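Local coordinates for glycerate 2-kinase (Pyrococcus horikoshii, PDB 1X3L), which catalyses the ATP-dependent phosphorylation of D-glycerate to 2-phosphoglycerate, and also accepts other nucleotides or pyrophosphate as phosphate donor, at residues 15-20 against 273-278; 327-332 against 424-429; 342-347 against 369-374; 374-379 against 415-420. All coordinates share one frame; numbering follows the deposited sequence.

How the interactions relate
All four contacts gather on and around the mixed sheet that carries strands 322-328, 427-435 and 378-382, and their chemistry follows their place in it. Interactions 1 to 3 are buried, interaction 4 only partly. Interaction 1 is mainly apolar helix-on-helix packing, and its Ile-275 and Ala-17 rest on Ile-428 of interaction 2. Interaction 2 joins two neighbouring strands at their ends by backbone bonds, with polar side chains beyond; interaction 4 also pairs backbones, with a bulge, at an outermost strand, 415-416, beside the exposed Phe-417 and Asp-375. Interaction 3 is almost wholly polar, a carboxylate gripping the start of helix 343-351. Asn-344 of interaction 3 reaches Ser-427 of interaction 2, and interactions 3 and 4 share Thr-374.

Interaction 1: 15-20 against 273-278; sequences GEAIKA and EAIARE
The helical segments 15-20 and 273-278, on helices 6-20 and 268-281, pack with their axes 8.1 Å apart at closest approach and their directions 137° from one another, bringing Ala-17 nearest to Ile-275. This is a helix-helix contact of the alanine-lined kind, in which small side chains allow two backbones to come close. The two helices, far apart in sequence, form a layer against strand 427-435, for Ala-17 and Ile-275 both touch Ile-428. The methyl CB of Ala-20 meets CB of Ala-274 tip to tip at 3.5 Å. Beside them, Ala-17 CB rests against the end of Ile-275, lying 3.7 Å from both CG1 and CD1 of that residue. The isoleucine chain runs out with CG1 anti to its carbonyl carbon (chi1 -70°), which carries CD1 along the flank of the alanine.

Next to this apolar patch the chemistry changes. Glu-16 and Glu-278 cross at about a right angle and touch through their methylenes, CG to CG at 3.8 Å, while their carboxylates stay 4.4 Å apart, OE1 to OE1. The like charges are probably tolerated because Glu-278 forms a salt bridge with Arg-12, one turn earlier on the helix of Glu-16. The other glutamate is tied across the groove by one water, which donates 2.7 Å to Glu-16 OE1 and 2.6 Å to the backbone O of Ala-274.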
loop_
_atom_site.group_PDB
_atom_site.type_symbol
_atom_site.label_atom_id
_atom_site.label_comp_id
_atom_site.label_asym_id
_atom_site.label_seq_id
_atom_site.Cartn_x
_atom_site.Cartn_y
_atom_site.Cartn_z
ATOM N N GLY A 15 3.301 7.322 -15.547
ATOM C CA GLY A 15 2.012 6.749 -15.897
ATOM C C GLY A 15 2.002 5.233 -15.760
ATOM O O GLY A 15 1.009 4.649 -15.315
ATOM N N GLU A 16 3.106 4.591 -16.137
ATOM C CA GLU A 16 3.212 3.135 -16.042
ATOM C C GLU A 16 3.150 2.657 -14.592
ATOM O O GLU A 16 2.506 1.657 -14.287
ATOM C CB GLU A 16 4.516 2.645 -16.677
ATOM C CG GLU A 16 4.503 2.630 -18.192
ATOM C CD GLU A 16 3.469 1.665 -18.751
ATOM O OE1 GLU A 16 3.540 0.459 -18.429
ATOM O OE2 GLU A 16 2.588 2.112 -19.511
ATOM N N ALA A 17 3.827 3.376 -13.704
ATOM C CA ALA A 17 3.844 3.009 -12.293
ATOM C C ALA A 17 2.441 3.104 -11.713
ATOM O O ALA A 17 2.010 2.233 -10.964
ATOM C CB ALA A 17 4.794 3.927 -11.517
ATOM N N ILE A 18 1.729 4.171 -12.062
ATOM C CA ILE A 18 0.383 4.366 -11.553
ATOM C C ILE A 18 -0.576 3.301 -12.081
ATOM O O ILE A 18 -1.387 2.775 -11.328
ATOM C CB ILE A 18 -0.138 5.771 -11.908
ATOM C CG1 ILE A 18 0.739 6.823 -11.228
ATOM C CG2 ILE A 18 -1.587 5.921 -11.456
ATOM C CD1 ILE A 18 0.409 8.250 -11.628
ATOM N N LYS A 19 -0.470 2.972 -13.367
ATOM C CA LYS A 19 -1.336 1.954 -13.967
ATOM C C LYS A 19 -1.105 0.581 -13.335
ATOM O O LYS A 19 -2.051 -0.165 -13.092
ATOM C CB LYS A 19 -1.093 1.856 -15.476
ATOM C CG LYS A 19 -1.477 3.099 -16.266
ATOM C CD LYS A 19 -1.116 2.935 -17.739
ATOM C CE LYS A 19 -1.326 4.227 -18.511
ATOM N NZ LYS A 19 -0.885 4.102 -19.938
ATOM N N ALA A 20 0.153 0.251 -13.070
ATOM C CA ALA A 20 0.488 -1.039 -12.469
ATOM C C ALA A 20 -0.031 -1.132 -11.032
ATOM O O ALA A 20 -0.107 -2.223 -10.461
ATOM C CB ALA A 20 1.999 -1.249 -12.495
ATOM N N GLU A 273 8.885 -2.187 -11.134
ATOM C CA GLU A 273 9.196 -3.136 -12.192
ATOM C C GLU A 273 8.500 -2.698 -13.479
ATOM O O GLU A 273 9.056 -2.836 -14.571
ATOM C CB GLU A 273 8.768 -4.549 -11.777
ATOM C CG GLU A 273 9.516 -5.040 -10.539
ATOM C CD GLU A 273 9.025 -6.387 -10.027
ATOM O OE1 GLU A 273 7.855 -6.740 -10.280
ATOM O OE2 GLU A 273 9.810 -7.085 -9.348
ATOM N N ALA A 274 7.293 -2.154 -13.345
ATOM C CA ALA A 274 6.554 -1.669 -14.504
ATOM C C ALA A 274 7.343 -0.529 -15.146
ATOM O O ALA A 274 7.364 -0.391 -16.369
ATOM C CB ALA A 274 5.165 -1.182 -14.088
ATOM N N ILE A 275 7.991 0.285 -14.313
ATOM C CA ILE A 275 8.802 1.404 -14.798
ATOM C C ILE A 275 10.040 0.896 -15.536
ATOM O O ILE A 275 10.347 1.344 -16.645
ATOM C CB ILE A 275 9.290 2.306 -13.632
ATOM C CG1 ILE A 275 8.115 3.087 -13.033
ATOM C CG2 ILE A 275 10.354 3.273 -14.128
ATOM C CD1 ILE A 275 8.493 3.878 -11.770
ATOM N N ALA A 276 10.752 -0.035 -14.904
ATOM C CA ALA A 276 11.972 -0.601 -15.478
ATOM C C ALA A 276 11.702 -1.321 -16.798
ATOM O O ALA A 276 12.511 -1.267 -17.720
ATOM C CB ALA A 276 12.618 -1.565 -14.479
ATOM N N ARG A 277 10.560 -1.993 -16.872
ATOM C CA ARG A 277 10.165 -2.726 -18.068
ATOM C C ARG A 277 9.919 -1.768 -19.237
ATOM O O ARG A 277 10.390 -2.000 -20.350
ATOM C CB ARG A 277 8.903 -3.541 -17.765
ATOM C CG ARG A 277 8.411 -4.427 -18.900
ATOM C CD ARG A 277 7.189 -5.259 -18.465
ATOM N NE ARG A 277 7.524 -6.214 -17.406
ATOM C CZ ARG A 277 7.167 -6.100 -16.125
ATOM N NH1 ARG A 277 6.444 -5.065 -15.708
ATOM N NH2 ARG A 277 7.547 -7.026 -15.253
ATOM N N GLU A 278 9.185 -0.689 -18.984
ATOM C CA GLU A 278 8.896 0.290 -20.030
ATOM C C GLU A 278 10.188 1.012 -20.421
ATOM O O GLU A 278 10.432 1.267 -21.601
ATOM C CB GLU A 278 7.843 1.290 -19.535
ATOM C CG GLU A 278 7.415 2.349 -20.540
ATOM C CD GLU A 278 6.933 1.764 -21.857
ATOM O OE1 GLU A 278 6.352 0.662 -21.848
ATOM O OE2 GLU A 278 7.125 2.417 -22.902
HETATM O O HOH W 1 5.577 -1.283 -18.107
#

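Interaction 2: 327-332 against 424-429; sequences GGETTV and NVNSIV
At the end of strand 322-328 an antiparallel bridge to strand 427-435 sets Gly-328 and Ser-427 as a hydrogen-bonded pair, beside a polar group of Glu-329, Asn-426 and Ser-427. Gly-328 N donates to Ser-427 O at 3.0 Å, and Ser-427 N returns a bond of 2.9 Å to Gly-328 O, running almost straight onto the end of that carbonyl. Gly-327 opposes Ile-428 in the next, non-hydrogen-bonded pair, and its CA makes a C-H contact with Ser-427 O. The backbone of Gly-328 takes angles that exclude a side chain.

Past the last bridge the Glu-329 side chain takes over. With CG anti to the backbone N (chi1 -168°) and a bend at chi2, its carboxylate turns back to the opposing strand, where Ser-427 OG donates 2.7 Å to OE1 on the syn side, 28° out of the carboxylate plane. OE2 lies 3.6 Å from Asn-426 OD1, the carboxylate and amide planes being turned well apart as the two side chains cross. The same serine hydroxyl also meets ND2 of Asn-344. Replacing Glu-329 with an alanine would probably leave the buried Ser-427 hydroxyl without this acceptor and its side chain freer to turn.

Just before the strand, Asn-424 OD1 accepts from Asn-426 N at 3.1 Å. The Asx turn so made leads the chain into a central strand of the mixed sheet, at the strand-end loops typical of alpha/beta folds.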
loop_
_atom_site.group_PDB
_atom_site.type_symbol
_atom_site.label_atom_id
_atom_site.label_comp_id
_atom_site.label_asym_id
_atom_site.label_seq_id
_atom_site.Cartn_x
_atom_site.Cartn_y
_atom_site.Cartn_z
ATOM N N GLY A 327 12.242 3.298 -4.754
ATOM C CA GLY A 327 10.915 3.301 -4.172
ATOM C C GLY A 327 10.966 3.256 -2.659
ATOM O O GLY A 327 11.968 2.825 -2.072
ATOM N N GLY A 328 9.886 3.710 -2.031
ATOM C CA GLY A 328 9.789 3.720 -0.579
ATOM C C GLY A 328 8.898 4.864 -0.141
ATOM O O GLY A 328 7.888 5.149 -0.777
ATOM N N GLU A 329 9.267 5.530 0.945
ATOM C CA GLU A 329 8.490 6.663 1.432
ATOM C C GLU A 329 9.384 7.494 2.345
ATOM O O GLU A 329 9.722 7.067 3.449
ATOM C CB GLU A 329 7.250 6.187 2.200
ATOM C CG GLU A 329 6.243 7.309 2.487
ATOM C CD GLU A 329 5.290 7.596 1.318
ATOM O OE1 GLU A 329 5.701 7.504 0.146
ATOM O OE2 GLU A 329 4.118 7.932 1.575
ATOM N N THR A 330 9.793 8.665 1.871
ATOM C CA THR A 330 10.652 9.531 2.669
ATOM C C THR A 330 9.787 10.457 3.508
ATOM O O THR A 330 8.570 10.493 3.351
ATOM C CB THR A 330 11.577 10.395 1.790
ATOM O OG1 THR A 330 10.782 11.247 0.951
ATOM C CG2 THR A 330 12.479 9.513 0.932
ATOM N N THR A 331 10.420 11.215 4.391
ATOM C CA THR A 331 9.682 12.127 5.246
ATOM C C THR A 331 10.392 13.464 5.403
ATOM O O THR A 331 11.605 13.573 5.212
ATOM C CB THR A 331 9.472 11.524 6.657
ATOM O OG1 THR A 331 10.739 11.137 7.202
ATOM C CG2 THR A 331 8.569 10.310 6.597
ATOM N N VAL A 332 9.622 14.482 5.754
ATOM C CA VAL A 332 10.172 15.802 5.970
ATOM C C VAL A 332 10.022 16.121 7.456
ATOM O O VAL A 332 8.919 16.087 8.004
ATOM C CB VAL A 332 9.435 16.868 5.136
ATOM C CG1 VAL A 332 10.053 18.244 5.382
ATOM C CG2 VAL A 332 9.511 16.509 3.655
ATOM N N ASN A 424 -2.609 3.441 -3.853
ATOM C CA ASN A 424 -1.539 3.859 -2.959
ATOM C C ASN A 424 -0.521 2.763 -2.685
ATOM O O ASN A 424 -0.788 1.819 -1.938
ATOM C CB ASN A 424 -2.117 4.364 -1.629
ATOM C CG ASN A 424 -1.035 4.741 -0.625
ATOM O OD1 ASN A 424 0.095 5.055 -0.996
ATOM N ND2 ASN A 424 -1.387 4.725 0.656
ATOM N N VAL A 425 0.646 2.887 -3.310
ATOM C CA VAL A 425 1.726 1.937 -3.095
ATOM C C VAL A 425 2.965 2.748 -2.738
ATOM O O VAL A 425 4.092 2.362 -3.036
ATOM C CB VAL A 425 1.991 1.056 -4.341
ATOM C CG1 VAL A 425 0.778 0.162 -4.596
ATOM C CG2 VAL A 425 2.286 1.917 -5.551
ATOM N N ASN A 426 2.719 3.886 -2.095
ATOM C CA ASN A 426 3.727 4.837 -1.612
ATOM C C ASN A 426 4.467 5.563 -2.752
ATOM O O ASN A 426 3.940 5.771 -3.837
ATOM C CB ASN A 426 4.728 4.071 -0.746
ATOM C CG ASN A 426 4.074 3.686 0.555
ATOM O OD1 ASN A 426 3.369 4.470 1.185
ATOM N ND2 ASN A 426 4.319 2.429 0.964
ATOM N N SER A 427 5.702 5.989 -2.500
ATOM C CA SER A 427 6.413 6.814 -3.473
ATOM C C SER A 427 7.527 6.196 -4.294
ATOM O O SER A 427 8.141 5.204 -3.904
ATOM C CB SER A 427 6.961 8.057 -2.771
ATOM O OG SER A 427 5.915 8.800 -2.174
ATOM N N ILE A 428 7.795 6.829 -5.434
ATOM C CA ILE A 428 8.842 6.386 -6.339
ATOM C C ILE A 428 9.605 7.570 -6.907
ATOM O O ILE A 428 9.016 8.612 -7.224
ATOM C CB ILE A 428 8.270 5.598 -7.530
ATOM C CG1 ILE A 428 7.488 4.386 -7.030
ATOM C CG2 ILE A 428 9.406 5.181 -8.468
ATOM C CD1 ILE A 428 6.719 3.649 -8.123
ATOM N N VAL A 429 10.918 7.404 -7.019
ATOM C CA VAL A 429 11.773 8.422 -7.592
ATOM C C VAL A 429 12.367 7.813 -8.851
ATOM O O VAL A 429 12.952 6.731 -8.807
ATOM C CB VAL A 429 12.948 8.806 -6.667
ATOM C CG1 VAL A 429 13.766 9.906 -7.325
ATOM C CG2 VAL A 429 12.431 9.275 -5.304
#

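Interaction 3: 342-347 against 369-374; sequences GPNQEI and GTDGPT
Asp-371 seizes the beginning of helix 343-351 with both carboxylate oxygens. Gly-342, at the N-cap position, has no side chain to offer; the carboxylate, from a separate loop, accepts from the first-turn amides instead. OD1 accepts from Asn-344 N at 3.0 Å and OD2 from Gln-345 N at 2.9 Å, each on its syn side, the second donor 32° out of the carboxylate plane. The aspartate holds CG anti to its backbone N (chi1 -175°), which sends the carboxylate into the helix end. Two side chains add to the grip: Gln-345 NE2 reaches OD2 at 3.0 Å on the anti side and from the opposite face to the backbone donor, whereas Asn-344 ND2 makes only a weak bond to OD1 and has Ser-427 OG as its stronger partner. The buried charge is thus met by N-H groups at both oxygens, and the helix end would probably favour its ionised form.

Packing is also tight where the backbones pass. Gly-342 CA lies 3.8 Å from Gly-372 CA, and a side chain on either glycine would clash with the facing backbone. Pro-343 CD presses on Asp-371 OD1 at 3.2 Å.

The loop's far side is looser and faces solvent. Thr-370 and Pro-373 are exposed there, as is Gly-372 although its CA meets Gly-342. Pro-373 sits at the centre of an inverse gamma turn; just after it, Thr-374 OG1 donates to Asp-371 O at 2.9 Å, tying the loop across.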
loop_
_atom_site.group_PDB
_atom_site.type_symbol
_atom_site.label_atom_id
_atom_site.label_comp_id
_atom_site.label_asym_id
_atom_site.label_seq_id
_atom_site.Cartn_x
_atom_site.Cartn_y
_atom_site.Cartn_z
ATOM N N GLY A 342 6.130 19.089 0.464
ATOM C CA GLY A 342 6.042 17.705 0.901
ATOM C C GLY A 342 7.323 16.930 0.616
ATOM O O GLY A 342 8.244 17.477 0.012
ATOM N N PRO A 343 7.402 15.644 1.008
ATOM C CA PRO A 343 8.593 14.807 0.792
ATOM C C PRO A 343 9.128 14.777 -0.643
ATOM O O PRO A 343 10.250 15.210 -0.903
ATOM C CB PRO A 343 8.139 13.424 1.260
ATOM C CG PRO A 343 7.073 13.731 2.283
ATOM C CD PRO A 343 6.315 14.857 1.618
ATOM N N ASN A 344 8.324 14.264 -1.568
ATOM C CA ASN A 344 8.762 14.147 -2.959
ATOM C C ASN A 344 9.112 15.507 -3.580
ATOM O O ASN A 344 10.030 15.636 -4.380
ATOM C CB ASN A 344 7.638 13.483 -3.755
ATOM C CG ASN A 344 7.558 12.031 -3.369
ATOM O OD1 ASN A 344 8.531 11.290 -3.445
ATOM N ND2 ASN A 344 6.355 11.626 -2.926
ATOM N N GLN A 345 8.404 16.563 -3.197
ATOM C CA GLN A 345 8.743 17.881 -3.712
ATOM C C GLN A 345 10.124 18.280 -3.194
ATOM O O GLN A 345 10.899 18.918 -3.909
ATOM C CB GLN A 345 7.706 18.908 -3.274
ATOM C CG GLN A 345 6.341 18.700 -3.921
ATOM C CD GLN A 345 5.266 19.510 -3.236
ATOM O OE1 GLN A 345 5.257 20.741 -3.303
ATOM N NE2 GLN A 345 4.358 18.823 -2.553
ATOM N N GLU A 346 10.447 17.902 -1.960
ATOM C CA GLU A 346 11.760 18.255 -1.430
ATOM C C GLU A 346 12.867 17.392 -2.036
ATOM O O GLU A 346 13.992 17.852 -2.199
ATOM C CB GLU A 346 11.773 18.187 0.106
ATOM C CG GLU A 346 11.269 19.486 0.735
ATOM C CD GLU A 346 11.605 19.629 2.214
ATOM O OE1 GLU A 346 12.613 19.044 2.662
ATOM O OE2 GLU A 346 10.868 20.351 2.926
ATOM N N ILE A 347 12.547 16.149 -2.385
ATOM C CA ILE A 347 13.534 15.276 -3.015
ATOM C C ILE A 347 13.940 15.917 -4.341
ATOM O O ILE A 347 15.127 16.093 -4.632
ATOM C CB ILE A 347 12.949 13.882 -3.338
ATOM C CG1 ILE A 347 12.789 13.060 -2.054
ATOM C CG2 ILE A 347 13.846 13.168 -4.348
ATOM C CD1 ILE A 347 12.164 11.688 -2.288
ATOM N N GLY A 369 -1.351 10.257 -5.058
ATOM C CA GLY A 369 -1.803 11.522 -5.615
ATOM C C GLY A 369 -1.513 12.805 -4.864
ATOM O O GLY A 369 -1.660 13.891 -5.433
ATOM N N THR A 370 -1.124 12.704 -3.597
ATOM C CA THR A 370 -0.813 13.901 -2.825
ATOM C C THR A 370 0.543 13.760 -2.159
ATOM O O THR A 370 0.992 12.656 -1.847
ATOM C CB THR A 370 -1.881 14.193 -1.744
ATOM O OG1 THR A 370 -1.987 13.078 -0.856
ATOM C CG2 THR A 370 -3.241 14.450 -2.393
ATOM N N ASP A 371 1.187 14.895 -1.934
ATOM C CA ASP A 371 2.512 14.933 -1.329
ATOM C C ASP A 371 2.462 16.070 -0.312
ATOM O O ASP A 371 2.324 17.234 -0.683
ATOM C CB ASP A 371 3.539 15.213 -2.431
ATOM C CG ASP A 371 4.972 15.146 -1.942
ATOM O OD1 ASP A 371 5.379 14.102 -1.384
ATOM O OD2 ASP A 371 5.693 16.145 -2.132
ATOM N N GLY A 372 2.563 15.735 0.969
ATOM C CA GLY A 372 2.480 16.766 1.989
ATOM C C GLY A 372 1.058 17.309 1.979
ATOM O O GLY A 372 0.171 16.679 1.398
ATOM N N PRO A 373 0.799 18.462 2.614
ATOM C CA PRO A 373 -0.550 19.043 2.639
ATOM C C PRO A 373 -0.804 19.876 1.379
ATOM O O PRO A 373 -1.147 21.056 1.462
ATOM C CB PRO A 373 -0.519 19.906 3.893
ATOM C CG PRO A 373 0.886 20.449 3.849
ATOM C CD PRO A 373 1.712 19.222 3.491
ATOM N N THR A 374 -0.615 19.262 0.214
ATOM C CA THR A 374 -0.823 19.957 -1.052
ATOM C C THR A 374 -1.542 19.047 -2.032
ATOM O O THR A 374 -1.736 17.863 -1.764
ATOM C CB THR A 374 0.510 20.376 -1.700
ATOM O OG1 THR A 374 1.094 19.243 -2.357
ATOM C CG2 THR A 374 1.478 20.900 -0.640
#

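Interaction 4: 374-379 against 415-420; sequences TDAAGG and LLFTGP
Leu-416 O is gripped by two successive amides of the facing chain: Ala-377 N donates at 2.7 Å, arriving almost head-on to the carbonyl, and Gly-378 N adds a weak, longer bond of 3.4 Å. Two residues set against one make this a classic beta bulge. Leu-416 N replies to Gly-378 O at 2.9 Å, approaching from above the carbonyl plane, and Gly-379 then opposes Leu-415 in a non-hydrogen-bonded pair. Gly-378 has backbone angles open to glycine alone.

Beyond the bulge the chains diverge and side chains fill the angle. Ala-376 CB stands over one face of the Phe-417 ring in a CH-pi contact, 4.1 Å from its centroid and 17° off the ring normal, displaced toward the rim. Water 2 bridges the same region, donating to Asp-375 O at 2.8 Å and accepting from Thr-418 N.

Thr-418 puts OG1 between its backbone N and carbonyl carbon (chi1 58°), where it donates to Gly-419 O in the carbonyl plane, while OG1 and CG2 both lean on Ala-377 CB, CG2 at 3.7 Å. A glycine in place of Thr-418 would probably leave Ala-377 CB poorly covered and Gly-419 O without its side-chain donor.

Leu-416 reaches Val-363 and Phe-365 of strand 359-366 and Leu-11 of helix 6-20, and Thr-418 touches Ile-18 of that helix. Leu-415 and Phe-417 lie instead against Tyr-406 of helix 405-411, so the short outermost strand is held between the two helices.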
loop_
_atom_site.group_PDB
_atom_site.type_symbol
_atom_site.label_atom_id
_atom_site.label_comp_id
_atom_site.label_asym_id
_atom_site.label_seq_id
_atom_site.Cartn_x
_atom_site.Cartn_y
_atom_site.Cartn_z
ATOM N N THR A 374 -0.615 19.262 0.214
ATOM C CA THR A 374 -0.823 19.957 -1.052
ATOM C C THR A 374 -1.542 19.047 -2.032
ATOM O O THR A 374 -1.736 17.863 -1.764
ATOM C CB THR A 374 0.510 20.376 -1.700
ATOM O OG1 THR A 374 1.094 19.243 -2.357
ATOM C CG2 THR A 374 1.478 20.900 -0.640
ATOM N N ASP A 375 -1.917 19.605 -3.178
ATOM C CA ASP A 375 -2.612 18.845 -4.207
ATOM C C ASP A 375 -1.672 18.252 -5.257
ATOM O O ASP A 375 -2.121 17.571 -6.189
ATOM C CB ASP A 375 -3.665 19.725 -4.874
ATOM C CG ASP A 375 -4.836 20.014 -3.954
ATOM O OD1 ASP A 375 -5.413 19.045 -3.411
ATOM O OD2 ASP A 375 -5.180 21.198 -3.767
ATOM N N ALA A 376 -0.376 18.522 -5.108
ATOM C CA ALA A 376 0.631 17.988 -6.027
ATOM C C ALA A 376 1.041 16.600 -5.554
ATOM O O ALA A 376 1.023 16.317 -4.354
ATOM C CB ALA A 376 1.851 18.897 -6.060
ATOM N N ALA A 377 1.411 15.732 -6.491
ATOM C CA ALA A 377 1.843 14.387 -6.139
ATOM C C ALA A 377 3.355 14.361 -5.906
ATOM O O ALA A 377 3.889 13.421 -5.314
ATOM C CB ALA A 377 1.467 13.411 -7.238
ATOM N N GLY A 378 4.044 15.395 -6.368
ATOM C CA GLY A 378 5.484 15.434 -6.187
ATOM C C GLY A 378 6.152 16.482 -7.052
ATOM O O GLY A 378 5.520 17.461 -7.446
ATOM N N GLY A 379 7.432 16.278 -7.352
ATOM C CA GLY A 379 8.157 17.232 -8.169
ATOM C C GLY A 379 8.854 16.589 -9.352
ATOM O O GLY A 379 9.098 15.383 -9.366
ATOM N N LEU A 415 6.247 21.210 -10.517
ATOM C CA LEU A 415 5.251 20.463 -9.766
ATOM C C LEU A 415 4.633 19.376 -10.629
ATOM O O LEU A 415 4.428 19.560 -11.827
ATOM C CB LEU A 415 4.139 21.384 -9.256
ATOM C CG LEU A 415 4.515 22.345 -8.126
ATOM C CD1 LEU A 415 3.274 23.111 -7.684
ATOM C CD2 LEU A 415 5.087 21.549 -6.949
ATOM N N LEU A 416 4.347 18.237 -10.010
ATOM C CA LEU A 416 3.719 17.131 -10.710
ATOM C C LEU A 416 2.342 16.922 -10.096
ATOM O O LEU A 416 2.230 16.609 -8.910
ATOM C CB LEU A 416 4.543 15.850 -10.558
ATOM C CG LEU A 416 3.966 14.663 -11.339
ATOM C CD1 LEU A 416 4.083 14.946 -12.835
ATOM C CD2 LEU A 416 4.701 13.389 -10.988
ATOM N N PHE A 417 1.301 17.120 -10.900
ATOM C CA PHE A 417 -0.079 16.939 -10.458
ATOM C C PHE A 417 -0.682 15.748 -11.180
ATOM O O PHE A 417 -0.766 15.746 -12.404
ATOM C CB PHE A 417 -0.923 18.166 -10.799
ATOM C CG PHE A 417 -0.650 19.354 -9.939
ATOM C CD1 PHE A 417 -1.369 19.557 -8.767
ATOM C CD2 PHE A 417 0.315 20.284 -10.306
ATOM C CE1 PHE A 417 -1.134 20.675 -7.970
ATOM C CE2 PHE A 417 0.559 21.405 -9.519
ATOM C CZ PHE A 417 -0.169 21.600 -8.346
ATOM N N THR A 418 -1.114 14.744 -10.426
ATOM C CA THR A 418 -1.725 13.562 -11.021
ATOM C C THR A 418 -3.238 13.610 -10.817
ATOM O O THR A 418 -4.004 13.014 -11.579
ATOM C CB THR A 418 -1.224 12.278 -10.344
ATOM O OG1 THR A 418 -1.527 12.343 -8.944
ATOM C CG2 THR A 418 0.288 12.120 -10.524
ATOM N N GLY A 419 -3.665 14.331 -9.785
ATOM C CA GLY A 419 -5.079 14.373 -9.475
ATOM C C GLY A 419 -5.344 13.035 -8.809
ATOM O O GLY A 419 -4.386 12.307 -8.517
ATOM N N PRO A 420 -6.607 12.666 -8.552
ATOM C CA PRO A 420 -6.867 11.371 -7.910
ATOM C C PRO A 420 -6.287 10.202 -8.712
ATOM O O PRO A 420 -6.410 10.150 -9.939
ATOM C CB PRO A 420 -8.391 11.325 -7.820
ATOM C CG PRO A 420 -8.828 12.171 -8.997
ATOM C CD PRO A 420 -7.866 13.338 -8.917
HETATM O O HOH W 2 -1.803 15.257 -7.704
#